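Local coordinates for Rho GTPase-activating protein 26 (Gallus gallus, PDB 1F7C) that stimulates GTP hydrolysis by the Rho-family GTPases RhoA and Cdc42 through its RhoGAP (BH) domain, the part present here, at residues I41-H46 and S73-P78; H46-R51 and Q56-I61. All blocks are in the same frame, centred on the assembly; numbering follows the deposited sequence.

Overall arrangement
Both contacts use helix 35-51 of the all-helical RhoGAP domain, and their centres lie about 15 Å apart. Contact 1 packs residues 41-46 against the end of helix 65-76; contact 2 packs the next turns, 46-51, against the loop 56-61 that carries Arg60, the predicted arginine finger. Apart from the shared His46, the segments of contact 2 lie between those of contact 1 in the chain, so one helix receives first the loop and then the helix that follow it. The two also meet directly, Ile45 CD1 lying 4.0 Å from Tyr59 OH. Contact 1 is remote from the predicted finger, whereas contact 2 involves its immediate sequence neighbours.

Contact 1. Residues I41-H46 and S73-P78; sequences IKKCIH and SILMDP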
# COMPACT_ATOMS: atom_id res chain seq x y z
N ILE A 41 3.13 10.39 1.77
CA ILE A 41 3.43 9.01 2.05
C ILE A 41 4.63 8.85 2.98
O ILE A 41 4.58 8.08 3.94
CB ILE A 41 3.69 8.23 0.76
CG1 ILE A 41 2.40 8.12 -0.04
CG2 ILE A 41 4.23 6.83 1.09
CD1 ILE A 41 1.33 7.33 0.65
N LYS A 42 5.71 9.57 2.68
CA LYS A 42 6.91 9.50 3.50
C LYS A 42 6.69 10.00 4.93
O LYS A 42 7.18 9.40 5.88
CB LYS A 42 8.05 10.30 2.84
CG LYS A 42 8.60 9.63 1.61
CD LYS A 42 9.78 10.39 1.01
CE LYS A 42 9.37 11.74 0.47
NZ LYS A 42 10.50 12.39 -0.27
N LYS A 43 5.96 11.10 5.08
CA LYS A 43 5.69 11.63 6.41
C LYS A 43 4.86 10.64 7.21
O LYS A 43 5.06 10.50 8.42
CB LYS A 43 4.95 12.96 6.30
CG LYS A 43 5.73 14.10 5.69
CD LYS A 43 4.85 15.35 5.60
CE LYS A 43 5.56 16.51 4.91
NZ LYS A 43 6.80 16.96 5.61
N CYS A 44 3.93 9.96 6.55
CA CYS A 44 3.08 9.00 7.22
C CYS A 44 3.82 7.71 7.55
O CYS A 44 3.63 7.13 8.62
CB CYS A 44 1.85 8.68 6.37
SG CYS A 44 0.63 10.00 6.31
N ILE A 45 4.66 7.26 6.63
CA ILE A 45 5.42 6.04 6.85
C ILE A 45 6.36 6.23 8.03
O ILE A 45 6.43 5.39 8.92
CB ILE A 45 6.27 5.66 5.62
CG1 ILE A 45 5.37 5.20 4.48
CG2 ILE A 45 7.26 4.58 5.97
CD1 ILE A 45 4.25 4.34 4.94
N HIS A 46 7.05 7.36 8.03
CA HIS A 46 8.00 7.68 9.08
C HIS A 46 7.38 7.73 10.46
O HIS A 46 7.96 7.20 11.42
CB HIS A 46 8.70 9.00 8.78
CG HIS A 46 9.72 9.37 9.81
ND1 HIS A 46 9.42 10.15 10.91
CD2 HIS A 46 11.02 9.00 9.95
CE1 HIS A 46 10.49 10.24 11.68
NE2 HIS A 46 11.47 9.55 11.13
N SER A 73 -5.52 18.13 4.80
CA SER A 73 -5.49 19.51 4.35
C SER A 73 -4.18 20.20 4.72
O SER A 73 -3.72 21.09 4.00
CB SER A 73 -6.67 20.29 4.94
OG SER A 73 -6.57 20.36 6.36
N ILE A 74 -3.59 19.80 5.83
CA ILE A 74 -2.32 20.39 6.25
C ILE A 74 -1.16 19.78 5.49
O ILE A 74 -0.13 20.43 5.28
CB ILE A 74 -2.08 20.18 7.76
CG1 ILE A 74 -3.20 20.85 8.56
CG2 ILE A 74 -0.73 20.77 8.16
CD1 ILE A 74 -3.04 20.72 10.06
N LEU A 75 -1.33 18.53 5.07
CA LEU A 75 -0.28 17.82 4.33
C LEU A 75 -0.25 18.18 2.85
O LEU A 75 0.72 17.88 2.17
CB LEU A 75 -0.47 16.31 4.48
CG LEU A 75 -0.31 15.67 5.87
CD1 LEU A 75 -0.65 14.19 5.80
CD2 LEU A 75 1.11 15.87 6.36
N MET A 76 -1.29 18.84 2.36
CA MET A 76 -1.35 19.20 0.95
C MET A 76 -0.41 20.34 0.53
O MET A 76 0.23 20.25 -0.53
CB MET A 76 -2.79 19.52 0.55
CG MET A 76 -3.78 18.41 0.90
SD MET A 76 -3.39 16.80 0.16
CE MET A 76 -4.99 16.28 -0.48
N ASP A 77 -0.32 21.40 1.33
CA ASP A 77 0.56 22.52 0.99
C ASP A 77 0.51 23.62 2.05
O ASP A 77 -0.43 23.67 2.84
CB ASP A 77 0.16 23.12 -0.37
CG ASP A 77 1.18 24.11 -0.91
OD1 ASP A 77 2.29 23.67 -1.28
OD2 ASP A 77 0.88 25.32 -0.95
N PRO A 78 1.54 24.50 2.09
CA PRO A 78 1.57 25.59 3.07
C PRO A 78 0.40 26.57 2.90
O PRO A 78 0.66 27.79 2.79
CB PRO A 78 2.91 26.27 2.79
CG PRO A 78 3.77 25.12 2.39
CD PRO A 78 2.86 24.35 1.46
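Lys43 and Leu75 pass alongside each other in opposite directions, and their CA atoms, 8.8 Å apart, mark the nearest approach of the two backbones. The lysine chain can be followed outward against the leucine methyl CD2. Lys43 CB is 4.8 Å from Leu75 CD2, and CG stays at a similar separation. The next carbon makes the actual contact, with Lys43 CD 3.9 Å from Leu75 CD2. Beyond it the chain retreats, Lys43 CE standing 4.7 Å from the same methyl. The hydrocarbon is extended up to CE, but a bend at the last torsion (chi4 -61°) turns the ammonium off that line and leaves Lys43 NZ 5.8 Å from Leu75 CD2, with a weak hydrogen bond to the carbonyl of Thr86. The other methyl, CD1, faces Cys44, with SG 4.4 Å from Leu75 CD1, a loose apolar approach. Leu75 thus splits its methyls between a lysine stem and a thiol, and it also touches Ile40 on the same helix. Cys44 also packs on Leu101 of helix 94-106, so a third helix borders the contact. Only about 105 Å² is buried, and the closest atoms are carbons and one sulfur. What results is a modest hydrophobic join of helix 35-51 to the end of helix 65-76, in which lysine contributes its aliphatic stem while its charge is directed elsewhere.

Contact 2. Residues H46-R51 and Q56-I61; sequences HAVETR and QGLYRI
Val48 points its two methyls at different partners because CG1 stands opposite the backbone N (chi1 170°) while CG2 sits beside it. Leu58 and Tyr59 come from the loop with CG opposite their own carbonyl carbons, and chi2 177° sets Leu58 CD1 anti to CA, with CD2 as the second branch, and both methyls face Val48. Val48 CG1 meets that fork tip to tip, 4.0 Å from Leu58 CD2 and 4.1 Å from Leu58 CD1. The other valine methyl goes to the tyrosine, with Val48 CG2 3.8 Å from Tyr59 OH; this methyl approaches the phenol obliquely. The hydroxyl finds its polar partner in His158 of helix 146-164, whose other ring nitrogen is bonded to Glu49, so a polar link beside the valine joins the two helices and the loop. Phe180 meets the Tyr59 ring edge-to-face, and Ile94 and Val162 also touch Leu58. Within the loop, Gly57 O accepts two backbone bonds, from Arg60 N at 2.8 Å and from Ile61 N at 2.9 Å; the first closes a type II beta turn with Leu58 and Tyr59 at its corners. The chemistry implies a buried apolar seat for the two residues preceding the predicted arginine finger, with the Tyr59 hydroxyl hydrogen-bonded to His158 at its edge, consistent with presenting Arg60 to a bound GTPase.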
# COMPACT_ATOMS: atom_id res chain seq x y z
N HIS A 46 7.05 7.36 8.03
CA HIS A 46 8.00 7.68 9.08
C HIS A 46 7.38 7.73 10.46
O HIS A 46 7.96 7.20 11.42
CB HIS A 46 8.70 9.00 8.78
CG HIS A 46 9.72 9.37 9.81
ND1 HIS A 46 9.42 10.15 10.91
CD2 HIS A 46 11.02 9.00 9.95
CE1 HIS A 46 10.49 10.24 11.68
NE2 HIS A 46 11.47 9.55 11.13
N ALA A 47 6.22 8.36 10.58
CA ALA A 47 5.56 8.47 11.88
C ALA A 47 5.11 7.11 12.41
O ALA A 47 5.27 6.81 13.60
CB ALA A 47 4.36 9.42 11.77
N VAL A 48 4.53 6.30 11.54
CA VAL A 48 4.07 4.99 11.95
C VAL A 48 5.26 4.15 12.41
O VAL A 48 5.19 3.50 13.44
CB VAL A 48 3.31 4.27 10.80
CG1 VAL A 48 3.03 2.81 11.15
CG2 VAL A 48 2.00 4.98 10.56
N GLU A 49 6.36 4.19 11.67
CA GLU A 49 7.50 3.39 12.05
C GLU A 49 8.21 3.85 13.31
O GLU A 49 8.54 3.03 14.16
CB GLU A 49 8.49 3.29 10.90
CG GLU A 49 7.89 2.65 9.68
CD GLU A 49 8.93 2.32 8.63
OE1 GLU A 49 10.02 2.89 8.71
OE2 GLU A 49 8.65 1.49 7.74
N THR A 50 8.45 5.15 13.44
CA THR A 50 9.14 5.68 14.61
C THR A 50 8.34 5.74 15.90
O THR A 50 8.92 5.87 16.97
CB THR A 50 9.76 7.09 14.35
OG1 THR A 50 8.75 7.99 13.89
CG2 THR A 50 10.88 7.01 13.33
N ARG A 51 7.01 5.65 15.83
CA ARG A 51 6.24 5.70 17.07
C ARG A 51 4.93 4.95 17.11
O ARG A 51 4.19 5.05 18.09
CB ARG A 51 6.02 7.16 17.49
CG ARG A 51 5.27 8.02 16.51
CD ARG A 51 5.57 9.50 16.78
NE ARG A 51 4.80 10.40 15.92
CZ ARG A 51 3.49 10.62 16.04
NH1 ARG A 51 2.79 10.02 17.00
NH2 ARG A 51 2.88 11.44 15.19
N GLN A 56 -1.86 -1.92 17.88
CA GLN A 56 -2.66 -3.02 17.37
C GLN A 56 -3.60 -2.60 16.26
O GLN A 56 -4.19 -1.52 16.32
CB GLN A 56 -3.46 -3.67 18.50
CG GLN A 56 -2.60 -4.25 19.62
CD GLN A 56 -3.41 -5.10 20.59
OE1 GLN A 56 -4.50 -4.71 21.02
NE2 GLN A 56 -2.86 -6.26 20.96
N GLY A 57 -3.74 -3.45 15.24
CA GLY A 57 -4.63 -3.16 14.13
C GLY A 57 -4.21 -2.03 13.19
O GLY A 57 -5.06 -1.34 12.64
N LEU A 58 -2.90 -1.84 13.02
CA LEU A 58 -2.38 -0.81 12.13
C LEU A 58 -3.02 -0.91 10.75
O LEU A 58 -2.94 -1.97 10.10
CB LEU A 58 -0.86 -0.93 11.96
CG LEU A 58 0.10 -0.35 13.00
CD1 LEU A 58 1.52 -0.70 12.59
CD2 LEU A 58 -0.07 1.17 13.09
N TYR A 59 -3.65 0.18 10.31
CA TYR A 59 -4.30 0.26 9.01
C TYR A 59 -5.65 -0.47 8.92
O TYR A 59 -6.34 -0.38 7.91
CB TYR A 59 -3.35 -0.25 7.91
CG TYR A 59 -2.11 0.61 7.75
CD1 TYR A 59 -0.85 0.17 8.21
CD2 TYR A 59 -2.19 1.87 7.16
CE1 TYR A 59 0.29 0.98 8.08
CE2 TYR A 59 -1.06 2.69 7.03
CZ TYR A 59 0.18 2.24 7.48
OH TYR A 59 1.28 3.06 7.34
N ARG A 60 -6.03 -1.18 9.98
CA ARG A 60 -7.31 -1.87 10.02
C ARG A 60 -8.26 -0.97 10.81
O ARG A 60 -9.42 -0.79 10.45
CB ARG A 60 -7.16 -3.22 10.73
CG ARG A 60 -8.47 -4.00 10.87
CD ARG A 60 -8.42 -4.95 12.06
NE ARG A 60 -7.63 -6.15 11.80
CZ ARG A 60 -7.06 -6.89 12.75
NH1 ARG A 60 -7.19 -6.54 14.03
NH2 ARG A 60 -6.36 -7.98 12.43
N ILE A 61 -7.74 -0.40 11.89
CA ILE A 61 -8.49 0.49 12.75
C ILE A 61 -8.59 1.84 12.07
O ILE A 61 -7.57 2.44 11.72
CB ILE A 61 -7.80 0.67 14.13
CG1 ILE A 61 -7.78 -0.67 14.87
CG2 ILE A 61 -8.50 1.74 14.94
CD1 ILE A 61 -9.16 -1.31 15.04